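Local coordinates for Sodium/calcium exchanger membrane region domain-containing protein (Archaeoglobus fulgidus, PDB 4KPP) that probably exchanges protons for calcium ions across the membrane, as an archaeal member of the sodium/calcium exchanger family, at residues F144-L147 and A148-A152; S162-D165 and A166-V170; N284-T287 and L288-T292; S314-V317 and L318-A321. One frame throughout, in Å; residues are numbered along the deposited sequence.

Interaction 1: residues F144-L147 and A148-A152; sequences FLFL and ATLYA. With OLB ((2S)-2,3-dihydroxypropyl (9Z)-octadec-9-enoate), chain E.
Thr149 folds its hydroxyl back onto the carbonyl one turn earlier: OG1 lies 2.7 Å from Leu145 O, which also accepts from Thr149 N at 3.0 Å. The two donors come from opposite faces of the carbonyl plane, so one buried oxygen is gripped twice. The first torsion makes this possible by setting OG1 beside the backbone N (chi1 -62°). The same hydroxyl is hydrogen-bonded to Trp286 NE1, and Ala148, whose CB is 3.3 Å from Phe144 O, turns its methyl to Trp286 and Thr287; this flank is closely packed.

The contact is looser where Leu150 CD1 sits over one face of the Phe146 ring, 4.0 Å from its centroid and offset toward the rim, a CH-pi contact between partly exposed side chains; Phe146 also touches helix 311-331. The bound monoolein runs past Leu147, Leu150 and Tyr151, with its C8 3.6 Å from Leu150 CB and its C3 3.7 Å from Tyr151 CD1. The Tyr151 ring leads away to helix 163-182, where OH is hydrogen-bonded to Asp165 OD1 and the ring meets Phe169 edge-to-face. A leucine in place of Tyr151 would probably leave that carboxylate oxygen without its hydroxyl partner and open a gap beside the lipid chain and Phe169. Backbone bonds such as Leu150 N to Phe146 O continue the i to i+4 ladder of a membrane alpha-helix packed between neighbouring helices, with bound lipid along part of its surface.

Interaction 2: residues S162-D165 and A166-V170; sequences SPFD and ALVFV. With OLB ((2S)-2,3-dihydroxypropyl (9Z)-octadec-9-enoate), chain E.
Phe164 and Val168 meet one turn apart on the lipid side of helix 163-182. Val168 CG2 approaches the Phe164 ring obliquely, 3.6 Å from CE2, while C16 of the bound monoolein reaches the ring edge, 3.9 Å from the same Phe164 CE2. Phe169 packs instead on Ile290 of helix 288-299.

Side-chain hydrogen bonds close the start of the helix. Asp165 N donates to Ser162 OG at 3.1 Å, and Ser162 N donates to Asp165 OD2 at 2.9 Å, meeting that oxygen from above the carboxylate plane; the pair forms a capping box. With CG beside the backbone N (chi1 -72°), the carboxylate of Asp165 is folded back toward the serine.

Backbone bonds carry the turn onward, from Ala166 N to Ser162 O (3.1 Å) and from Phe169 N to Asp165 O (2.9 Å, 174° at the hydrogen).

Charge comes in through Asp165, whose OD2 also makes a salt bridge with Lys158. An alanine at Asp165 would probably leave Ser162 N without its acceptor and Lys158 without its countercharge. The buried carboxylate, met by a backbone N-H and a cation, is likely to stay ionised and ties the helix start to the preceding chain.

Interaction 3: residues N284-T287 and L288-T292; sequences NQWT and LLIGT
Ile290 reaches back into the break between two helices to lie against Trp286. Its CB is 3.7 Å from Thr287 O, and CG1, placed beside the backbone N (chi1 -46°), passes that same oxygen at 4.0 Å. The chain then extends with chi2 at -179°, which brings CD1 to 3.4 Å from Trp286 O and 3.7 Å from Trp286 CE3. This methyl approaches the indole obliquely, near CE3 and CZ3. Lys282 makes a cation-pi contact with the ring, and Ala152 of helix 138-152 also packs on it, so the indole is held from several directions.

The break is a non-helical interruption between two consecutive helices in the membrane region: helix 271-285 ends, Trp286 leaves helical geometry, and helix 288-299 begins after Thr287 at the N-cap position. Asn284 O bridges it, accepting from Thr287 N and, at 3.0 Å, from Leu289 N. Gly291 N then bonds to Thr287 O at 3.2 Å as the new helix settles into its regular pattern. The Thr287 hydroxyl bonds to Val283 O in the preceding helix. One turn further on, Thr292 OG1 donates to Leu288 O at 2.7 Å from above the carbonyl plane.

Interaction 4: residues S314-V317 and L318-A321; sequences SEEV and LLTA
Thr320 returns its hydroxyl to Glu316 O within alpha-helix 311-331, a common way for a threonine to settle its side chain in a membrane helix.

The hydrogen bonds come first. Thr320 OG1 lies 2.6 Å from Glu316 O, and Thr320 N donates to the same oxygen at 2.9 Å; the two approach from opposite faces of the carbonyl plane. OG1 stands beside the backbone N (chi1 -51°), which turns it back toward the preceding turn, and it is also hydrogen-bonded to Arg109 of helix 96-127. Around this doubly gripped oxygen the regular ladder continues, with Leu319 N to Glu315 O at 2.8 Å and Ala321 N to Val317 O also at 2.8 Å.

Charged groups form the second kind of contact. Glu316 is buried, yet its OE2 forms a salt bridge with Arg109 and its OE1 another with Arg312. Arg109 therefore meets both Glu316 and Thr320, one turn apart, and these positive charges probably favour the ionised carboxylate. Glu315 OE1 makes a salt bridge with Arg360 NH1 of helix 357-377.

The remaining contacts within the turn are van der Waals approaches of side-chain carbons to backbone oxygens. Leu319 CB is 3.3 Å from Glu315 O, while its side chain also touches Ser364 and Tyr367. Leu318 packs on Phe153 and Pro156, with its CB 3.4 Å from Ser314 O. At Ala321 the methyl carbon rests 3.4 Å from Val317 O.

In the fold
The four contacts follow one another along the chain: interactions 1 and 2 lie on helices 138-152 and 163-182 in the first exchanger region, interactions 3 and 4 at the junction of helices 271-285 and 288-299 and on helix 311-331 in the second. Their centres are 10 to 17 Å apart. Trp286 of interaction 3 links interactions 1 and 4, with its CZ2 3.5 Å from Ala152 CB and its CZ3 3.5 Å from Thr320 CG2. Interactions 2 and 4 do not touch, their nearest atoms being about 7 Å apart. Interactions 1 and 2 share the bound monoolein. The cluster thus joins helices from both exchanger regions within the membrane.

Interaction 1: residues F144-L147 and A148-A152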
loop_
_atom_site.group_PDB
_atom_site.type_symbol
_atom_site.label_atom_id
_atom_site.label_comp_id
_atom_site.label_asym_id
_atom_site.label_seq_id
_atom_site.Cartn_x
_atom_site.Cartn_y
_atom_site.Cartn_z
ATOM N N PHE A 144 16.012 1.206 -0.943
ATOM C CA PHE A 144 15.345 -0.033 -0.568
ATOM C C PHE A 144 14.393 -0.527 -1.643
ATOM O O PHE A 144 14.179 -1.728 -1.785
ATOM C CB PHE A 144 14.631 0.113 0.773
ATOM C CG PHE A 144 15.544 -0.048 1.947
ATOM C CD1 PHE A 144 15.917 -1.312 2.374
ATOM C CD2 PHE A 144 16.049 1.058 2.609
ATOM C CE1 PHE A 144 16.769 -1.470 3.448
ATOM C CE2 PHE A 144 16.899 0.905 3.683
ATOM C CZ PHE A 144 17.259 -0.360 4.101
ATOM N N LEU A 145 13.832 0.407 -2.402
ATOM C CA LEU A 145 12.981 0.064 -3.532
ATOM C C LEU A 145 13.810 -0.648 -4.593
ATOM O O LEU A 145 13.360 -1.612 -5.207
ATOM C CB LEU A 145 12.350 1.325 -4.116
ATOM C CG LEU A 145 10.824 1.401 -4.143
ATOM C CD1 LEU A 145 10.219 0.609 -2.997
ATOM C CD2 LEU A 145 10.385 2.858 -4.078
ATOM N N PHE A 146 15.032 -0.172 -4.792
ATOM C CA PHE A 146 15.931 -0.763 -5.772
ATOM C C PHE A 146 16.347 -2.175 -5.365
ATOM O O PHE A 146 16.362 -3.081 -6.191
ATOM C CB PHE A 146 17.156 0.127 -5.968
ATOM C CG PHE A 146 17.982 -0.231 -7.170
ATOM C CD1 PHE A 146 17.421 -0.233 -8.436
ATOM C CD2 PHE A 146 19.329 -0.542 -7.036
ATOM C CE1 PHE A 146 18.178 -0.554 -9.546
ATOM C CE2 PHE A 146 20.095 -0.862 -8.145
ATOM C CZ PHE A 146 19.517 -0.869 -9.402
ATOM N N LEU A 147 16.674 -2.363 -4.090
ATOM C CA LEU A 147 17.087 -3.674 -3.594
ATOM C C LEU A 147 15.949 -4.691 -3.612
ATOM O O LEU A 147 16.154 -5.859 -3.951
ATOM C CB LEU A 147 17.659 -3.570 -2.178
ATOM C CG LEU A 147 19.003 -2.861 -2.014
ATOM C CD1 LEU A 147 19.587 -3.163 -0.642
ATOM C CD2 LEU A 147 19.975 -3.251 -3.122
ATOM N N ALA A 148 14.756 -4.245 -3.233
ATOM C CA ALA A 148 13.579 -5.104 -3.231
ATOM C C ALA A 148 13.227 -5.533 -4.650
ATOM O O ALA A 148 12.855 -6.683 -4.888
ATOM C CB ALA A 148 12.400 -4.390 -2.584
ATOM N N THR A 149 13.353 -4.600 -5.589
ATOM C CA THR A 149 13.021 -4.867 -6.982
ATOM C C THR A 149 14.008 -5.842 -7.621
ATOM O O THR A 149 13.605 -6.772 -8.317
ATOM C CB THR A 149 12.961 -3.568 -7.799
ATOM O OG1 THR A 149 11.931 -2.727 -7.268
ATOM C CG2 THR A 149 12.663 -3.862 -9.254
ATOM N N LEU A 150 15.296 -5.630 -7.372
ATOM C CA LEU A 150 16.329 -6.534 -7.864
ATOM C C LEU A 150 16.127 -7.936 -7.311
ATOM O O LEU A 150 16.335 -8.926 -8.012
ATOM C CB LEU A 150 17.723 -6.026 -7.494
ATOM C CG LEU A 150 18.184 -4.742 -8.187
ATOM C CD1 LEU A 150 19.627 -4.432 -7.826
ATOM C CD2 LEU A 150 18.008 -4.855 -9.694
ATOM N N TYR A 151 15.710 -8.018 -6.052
ATOM C CA TYR A 151 15.453 -9.315 -5.445
ATOM C C TYR A 151 14.181 -9.948 -6.000
ATOM O O TYR A 151 14.111 -11.162 -6.170
ATOM C CB TYR A 151 15.370 -9.211 -3.923
ATOM C CG TYR A 151 15.458 -10.558 -3.248
ATOM C CD1 TYR A 151 16.691 -11.109 -2.921
ATOM C CD2 TYR A 151 14.313 -11.289 -2.955
ATOM C CE1 TYR A 151 16.780 -12.350 -2.312
ATOM C CE2 TYR A 151 14.392 -12.528 -2.347
ATOM C CZ TYR A 151 15.627 -13.053 -2.027
ATOM O OH TYR A 151 15.708 -14.284 -1.419
ATOM N N ALA A 152 13.181 -9.118 -6.283
ATOM C CA ALA A 152 11.901 -9.604 -6.792
ATOM C C ALA A 152 12.025 -10.179 -8.203
ATOM O O ALA A 152 11.206 -10.997 -8.617
ATOM C CB ALA A 152 10.854 -8.504 -6.748
HETATM C C1 OLB E . 19.701 -14.669 -3.967
HETATM C C2 OLB E . 19.982 -13.774 -5.126
HETATM C C3 OLB E . 19.712 -12.359 -4.736
HETATM C C4 OLB E . 20.583 -11.442 -5.526
HETATM C C5 OLB E . 19.741 -10.582 -6.407
HETATM O O19 OLB E . 20.349 -14.554 -2.938
HETATM O O20 OLB E . 18.726 -15.633 -4.049
HETATM C C21 OLB E . 18.537 -16.485 -2.984
HETATM C C22 OLB E . 17.177 -17.085 -3.082
HETATM O O23 OLB E . 16.708 -16.917 -4.366
HETATM C C24 OLB E . 17.253 -18.538 -2.754
HETATM C C6 OLB E . 19.206 -9.435 -5.621
HETATM C C7 OLB E . 20.330 -8.560 -5.177
HETATM C C8 OLB E . 19.790 -7.233 -4.761
HETATM C C9 OLB E . 18.926 -7.400 -3.557
HETATM C C10 OLB E . 19.546 -7.392 -2.201
HETATM C C11 OLB E . 19.003 -8.272 -1.125
HETATM C C12 OLB E . 19.978 -8.300 0.004
HETATM C C13 OLB E . 19.783 -9.533 0.820
HETATM C C14 OLB E . 20.228 -10.733 0.058
HETATM C C15 OLB E . 20.026 -11.939 0.913
HETATM C C16 OLB E . 20.298 -13.183 0.136
HETATM C C17 OLB E . 21.731 -13.222 -0.277
HETATM C C18 OLB E . 22.341 -14.534 0.091
#

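Interaction 2: residues S162-D165 and A166-V170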
loop_
_atom_site.group_PDB
_atom_site.type_symbol
_atom_site.label_atom_id
_atom_site.label_comp_id
_atom_site.label_asym_id
_atom_site.label_seq_id
_atom_site.Cartn_x
_atom_site.Cartn_y
_atom_site.Cartn_z
ATOM N N SER A 162 9.945 -18.468 -1.483
ATOM C CA SER A 162 10.316 -19.340 -0.369
ATOM C C SER A 162 10.226 -18.642 0.991
ATOM O O SER A 162 10.155 -17.413 1.059
ATOM C CB SER A 162 11.737 -19.871 -0.583
ATOM O OG SER A 162 12.682 -18.824 -0.452
ATOM N N PRO A 163 10.211 -19.431 2.082
ATOM C CA PRO A 163 10.309 -18.877 3.437
ATOM C C PRO A 163 11.530 -17.975 3.609
ATOM O O PRO A 163 11.489 -17.027 4.395
ATOM C CB PRO A 163 10.457 -20.127 4.306
ATOM C CG PRO A 163 9.703 -21.174 3.568
ATOM C CD PRO A 163 9.894 -20.871 2.103
ATOM N N PHE A 164 12.603 -18.274 2.881
ATOM C CA PHE A 164 13.807 -17.455 2.924
ATOM C C PHE A 164 13.595 -16.127 2.205
ATOM O O PHE A 164 14.082 -15.090 2.656
ATOM C CB PHE A 164 15.002 -18.197 2.314
ATOM C CG PHE A 164 16.276 -17.398 2.329
ATOM C CD1 PHE A 164 17.054 -17.332 3.474
ATOM C CD2 PHE A 164 16.688 -16.703 1.202
ATOM C CE1 PHE A 164 18.221 -16.592 3.495
ATOM C CE2 PHE A 164 17.855 -15.961 1.216
ATOM C CZ PHE A 164 18.624 -15.905 2.363
ATOM N N ASP A 165 12.880 -16.169 1.084
ATOM C CA ASP A 165 12.512 -14.955 0.362
ATOM C C ASP A 165 11.755 -14.012 1.282
ATOM O O ASP A 165 12.048 -12.818 1.340
ATOM C CB ASP A 165 11.634 -15.280 -0.848
ATOM C CG ASP A 165 12.403 -15.944 -1.966
ATOM O OD1 ASP A 165 13.631 -15.733 -2.059
ATOM O OD2 ASP A 165 11.774 -16.674 -2.760
ATOM N N ALA A 166 10.782 -14.562 1.998
ATOM C CA ALA A 166 9.982 -13.789 2.933
ATOM C C ALA A 166 10.873 -13.182 4.008
ATOM O O ALA A 166 10.691 -12.030 4.397
ATOM C CB ALA A 166 8.905 -14.660 3.557
ATOM N N LEU A 167 11.846 -13.964 4.469
ATOM C CA LEU A 167 12.810 -13.505 5.463
ATOM C C LEU A 167 13.591 -12.300 4.941
ATOM O O LEU A 167 13.830 -11.340 5.672
ATOM C CB LEU A 167 13.773 -14.637 5.830
ATOM C CG LEU A 167 14.180 -14.793 7.300
ATOM C CD1 LEU A 167 15.137 -15.966 7.463
ATOM C CD2 LEU A 167 14.800 -13.519 7.853
ATOM N N VAL A 168 13.984 -12.358 3.671
ATOM C CA VAL A 168 14.712 -11.263 3.040
ATOM C C VAL A 168 13.857 -10.001 2.954
ATOM O O VAL A 168 14.274 -8.930 3.397
ATOM C CB VAL A 168 15.203 -11.646 1.628
ATOM C CG1 VAL A 168 15.876 -10.459 0.957
ATOM C CG2 VAL A 168 16.155 -12.826 1.704
ATOM N N PHE A 169 12.660 -10.139 2.388
ATOM C CA PHE A 169 11.734 -9.016 2.240
ATOM C C PHE A 169 11.388 -8.361 3.573
ATOM O O PHE A 169 11.338 -7.138 3.675
ATOM C CB PHE A 169 10.457 -9.456 1.524
ATOM C CG PHE A 169 10.635 -9.669 0.050
ATOM C CD1 PHE A 169 10.984 -8.612 -0.776
ATOM C CD2 PHE A 169 10.446 -10.922 -0.515
ATOM C CE1 PHE A 169 11.147 -8.801 -2.139
ATOM C CE2 PHE A 169 10.608 -11.117 -1.874
ATOM C CZ PHE A 169 10.959 -10.055 -2.687
ATOM N N VAL A 170 11.152 -9.178 4.593
ATOM C CA VAL A 170 10.869 -8.658 5.925
ATOM C C VAL A 170 12.110 -7.981 6.512
ATOM O O VAL A 170 12.008 -6.946 7.173
ATOM C CB VAL A 170 10.347 -9.769 6.872
ATOM C CG1 VAL A 170 10.299 -9.280 8.314
ATOM C CG2 VAL A 170 8.972 -10.241 6.427
HETATM C C1 OLB E . 19.701 -14.669 -3.967
HETATM C C2 OLB E . 19.982 -13.774 -5.126
HETATM C C3 OLB E . 19.712 -12.359 -4.736
HETATM C C4 OLB E . 20.583 -11.442 -5.526
HETATM C C5 OLB E . 19.741 -10.582 -6.407
HETATM O O19 OLB E . 20.349 -14.554 -2.938
HETATM O O20 OLB E . 18.726 -15.633 -4.049
HETATM C C21 OLB E . 18.537 -16.485 -2.984
HETATM C C22 OLB E . 17.177 -17.085 -3.082
HETATM O O23 OLB E . 16.708 -16.917 -4.366
HETATM C C24 OLB E . 17.253 -18.538 -2.754
HETATM C C6 OLB E . 19.206 -9.435 -5.621
HETATM C C7 OLB E . 20.330 -8.560 -5.177
HETATM C C8 OLB E . 19.790 -7.233 -4.761
HETATM C C9 OLB E . 18.926 -7.400 -3.557
HETATM C C10 OLB E . 19.546 -7.392 -2.201
HETATM C C11 OLB E . 19.003 -8.272 -1.125
HETATM C C12 OLB E . 19.978 -8.300 0.004
HETATM C C13 OLB E . 19.783 -9.533 0.820
HETATM C C14 OLB E . 20.228 -10.733 0.058
HETATM C C15 OLB E . 20.026 -11.939 0.913
HETATM C C16 OLB E . 20.298 -13.183 0.136
HETATM C C17 OLB E . 21.731 -13.222 -0.277
HETATM C C18 OLB E . 22.341 -14.534 0.091
#

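Interaction 3: residues N284-T287 and L288-T292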
loop_
_atom_site.group_PDB
_atom_site.type_symbol
_atom_site.label_atom_id
_atom_site.label_comp_id
_atom_site.label_asym_id
_atom_site.label_seq_id
_atom_site.Cartn_x
_atom_site.Cartn_y
_atom_site.Cartn_z
ATOM N N ASN A 284 6.675 -0.630 1.789
ATOM C CA ASN A 284 6.178 -1.737 2.612
ATOM C C ASN A 284 5.383 -2.771 1.816
ATOM O O ASN A 284 5.484 -3.974 2.070
ATOM C CB ASN A 284 5.405 -1.258 3.857
ATOM C CG ASN A 284 4.001 -0.770 3.542
ATOM O OD1 ASN A 284 3.105 -1.561 3.250
ATOM N ND2 ASN A 284 3.796 0.538 3.639
ATOM N N GLN A 285 4.609 -2.305 0.841
ATOM C CA GLN A 285 3.813 -3.215 0.025
ATOM C C GLN A 285 4.686 -4.034 -0.925
ATOM O O GLN A 285 4.275 -5.087 -1.413
ATOM C CB GLN A 285 2.716 -2.460 -0.732
ATOM C CG GLN A 285 1.639 -1.906 0.195
ATOM C CD GLN A 285 0.526 -1.189 -0.538
ATOM O OE1 GLN A 285 -0.320 -1.818 -1.170
ATOM N NE2 GLN A 285 0.517 0.137 -0.450
ATOM N N TRP A 286 5.900 -3.552 -1.162
ATOM C CA TRP A 286 6.824 -4.220 -2.068
ATOM C C TRP A 286 7.918 -4.932 -1.275
ATOM O O TRP A 286 8.891 -5.423 -1.843
ATOM C CB TRP A 286 7.411 -3.204 -3.054
ATOM C CG TRP A 286 8.117 -3.777 -4.249
ATOM C CD1 TRP A 286 9.335 -3.393 -4.735
ATOM C CD2 TRP A 286 7.651 -4.820 -5.119
ATOM N NE1 TRP A 286 9.657 -4.131 -5.846
ATOM C CE2 TRP A 286 8.643 -5.015 -6.103
ATOM C CE3 TRP A 286 6.497 -5.609 -5.162
ATOM C CZ2 TRP A 286 8.514 -5.964 -7.115
ATOM C CZ3 TRP A 286 6.374 -6.552 -6.168
ATOM C CH2 TRP A 286 7.376 -6.720 -7.131
ATOM N N THR A 287 7.741 -4.984 0.043
ATOM C CA THR A 287 8.661 -5.694 0.933
ATOM C C THR A 287 7.909 -6.520 1.977
ATOM O O THR A 287 7.787 -7.737 1.844
ATOM C CB THR A 287 9.643 -4.734 1.655
ATOM O OG1 THR A 287 8.913 -3.697 2.325
ATOM C CG2 THR A 287 10.621 -4.108 0.662
ATOM N N LEU A 288 7.405 -5.844 3.009
ATOM C CA LEU A 288 6.691 -6.501 4.104
ATOM C C LEU A 288 5.489 -7.320 3.628
ATOM O O LEU A 288 5.233 -8.412 4.140
ATOM C CB LEU A 288 6.241 -5.472 5.148
ATOM C CG LEU A 288 5.535 -6.040 6.384
ATOM C CD1 LEU A 288 6.500 -6.840 7.256
ATOM C CD2 LEU A 288 4.866 -4.936 7.190
ATOM N N LEU A 289 4.760 -6.790 2.649
ATOM C CA LEU A 289 3.569 -7.451 2.132
ATOM C C LEU A 289 3.908 -8.802 1.509
ATOM O O LEU A 289 3.223 -9.794 1.753
ATOM C CB LEU A 289 2.876 -6.569 1.092
ATOM C CG LEU A 289 1.343 -6.518 1.101
ATOM C CD1 LEU A 289 0.802 -6.224 -0.295
ATOM C CD2 LEU A 289 0.714 -7.786 1.668
ATOM N N ILE A 290 4.961 -8.831 0.699
ATOM C CA ILE A 290 5.374 -10.066 0.045
ATOM C C ILE A 290 5.774 -11.108 1.082
ATOM O O ILE A 290 5.369 -12.265 0.998
ATOM C CB ILE A 290 6.544 -9.837 -0.926
ATOM C CG1 ILE A 290 6.281 -8.609 -1.799
ATOM C CG2 ILE A 290 6.778 -11.082 -1.777
ATOM C CD1 ILE A 290 7.380 -8.312 -2.798
ATOM N N GLY A 291 6.565 -10.686 2.063
ATOM C CA GLY A 291 6.957 -11.562 3.148
ATOM C C GLY A 291 5.759 -12.071 3.925
ATOM O O GLY A 291 5.702 -13.244 4.297
ATOM N N THR A 292 4.793 -11.188 4.159
ATOM C CA THR A 292 3.609 -11.528 4.939
ATOM C C THR A 292 2.778 -12.639 4.298
ATOM O O THR A 292 2.396 -13.594 4.969
ATOM C CB THR A 292 2.719 -10.296 5.188
ATOM O OG1 THR A 292 3.452 -9.320 5.938
ATOM C CG2 THR A 292 1.473 -10.687 5.965
#

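Interaction 4: residues S314-V317 and L318-A321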
loop_
_atom_site.group_PDB
_atom_site.type_symbol
_atom_site.label_atom_id
_atom_site.label_comp_id
_atom_site.label_asym_id
_atom_site.label_seq_id
_atom_site.Cartn_x
_atom_site.Cartn_y
_atom_site.Cartn_z
ATOM N N SER A 314 3.775 -15.499 -12.164
ATOM C CA SER A 314 5.182 -15.163 -12.383
ATOM C C SER A 314 5.303 -13.968 -13.320
ATOM O O SER A 314 6.131 -13.081 -13.112
ATOM C CB SER A 314 5.947 -16.357 -12.958
ATOM O OG SER A 314 5.911 -17.458 -12.067
ATOM N N GLU A 315 4.467 -13.951 -14.353
ATOM C CA GLU A 315 4.415 -12.826 -15.276
ATOM C C GLU A 315 3.945 -11.573 -14.547
ATOM O O GLU A 315 4.446 -10.480 -14.802
ATOM C CB GLU A 315 3.481 -13.137 -16.452
ATOM C CG GLU A 315 3.945 -14.289 -17.327
ATOM C CD GLU A 315 2.803 -14.969 -18.062
ATOM O OE1 GLU A 315 1.665 -14.457 -18.013
ATOM O OE2 GLU A 315 3.044 -16.023 -18.687
ATOM N N GLU A 316 2.987 -11.737 -13.637
ATOM C CA GLU A 316 2.462 -10.612 -12.868
ATOM C C GLU A 316 3.537 -10.003 -11.979
ATOM O O GLU A 316 3.650 -8.780 -11.878
ATOM C CB GLU A 316 1.259 -11.036 -12.021
ATOM C CG GLU A 316 0.030 -11.436 -12.824
ATOM C CD GLU A 316 -0.588 -10.274 -13.583
ATOM O OE1 GLU A 316 -1.301 -10.531 -14.574
ATOM O OE2 GLU A 316 -0.375 -9.108 -13.186
ATOM N N VAL A 317 4.322 -10.863 -11.335
ATOM C CA VAL A 317 5.404 -10.410 -10.468
ATOM C C VAL A 317 6.489 -9.724 -11.289
ATOM O O VAL A 317 6.997 -8.671 -10.902
ATOM C CB VAL A 317 6.009 -11.581 -9.664
ATOM C CG1 VAL A 317 7.302 -11.164 -8.973
ATOM C CG2 VAL A 317 5.001 -12.099 -8.652
ATOM N N LEU A 318 6.827 -10.322 -12.429
ATOM C CA LEU A 318 7.804 -9.753 -13.352
ATOM C C LEU A 318 7.353 -8.376 -13.838
ATOM O O LEU A 318 8.140 -7.427 -13.871
ATOM C CB LEU A 318 8.019 -10.696 -14.540
ATOM C CG LEU A 318 8.817 -10.175 -15.738
ATOM C CD1 LEU A 318 10.223 -9.772 -15.319
ATOM C CD2 LEU A 318 8.857 -11.219 -16.846
ATOM N N LEU A 319 6.077 -8.276 -14.201
ATOM C CA LEU A 319 5.492 -7.022 -14.662
ATOM C C LEU A 319 5.567 -5.985 -13.549
ATOM O O LEU A 319 5.895 -4.822 -13.793
ATOM C CB LEU A 319 4.029 -7.241 -15.063
ATOM C CG LEU A 319 3.388 -6.436 -16.202
ATOM C CD1 LEU A 319 1.887 -6.690 -16.231
ATOM C CD2 LEU A 319 3.673 -4.945 -16.111
ATOM N N THR A 320 5.258 -6.415 -12.329
ATOM C CA THR A 320 5.257 -5.525 -11.173
ATOM C C THR A 320 6.668 -5.056 -10.848
ATOM O O THR A 320 6.885 -3.890 -10.524
ATOM C CB THR A 320 4.659 -6.212 -9.934
ATOM O OG1 THR A 320 3.394 -6.795 -10.272
ATOM C CG2 THR A 320 4.464 -5.207 -8.812
ATOM N N ALA A 321 7.625 -5.974 -10.940
ATOM C CA ALA A 321 9.025 -5.644 -10.710
ATOM C C ALA A 321 9.517 -4.674 -11.780
ATOM O O ALA A 321 10.274 -3.747 -11.492
ATOM C CB ALA A 321 9.865 -6.901 -10.709
#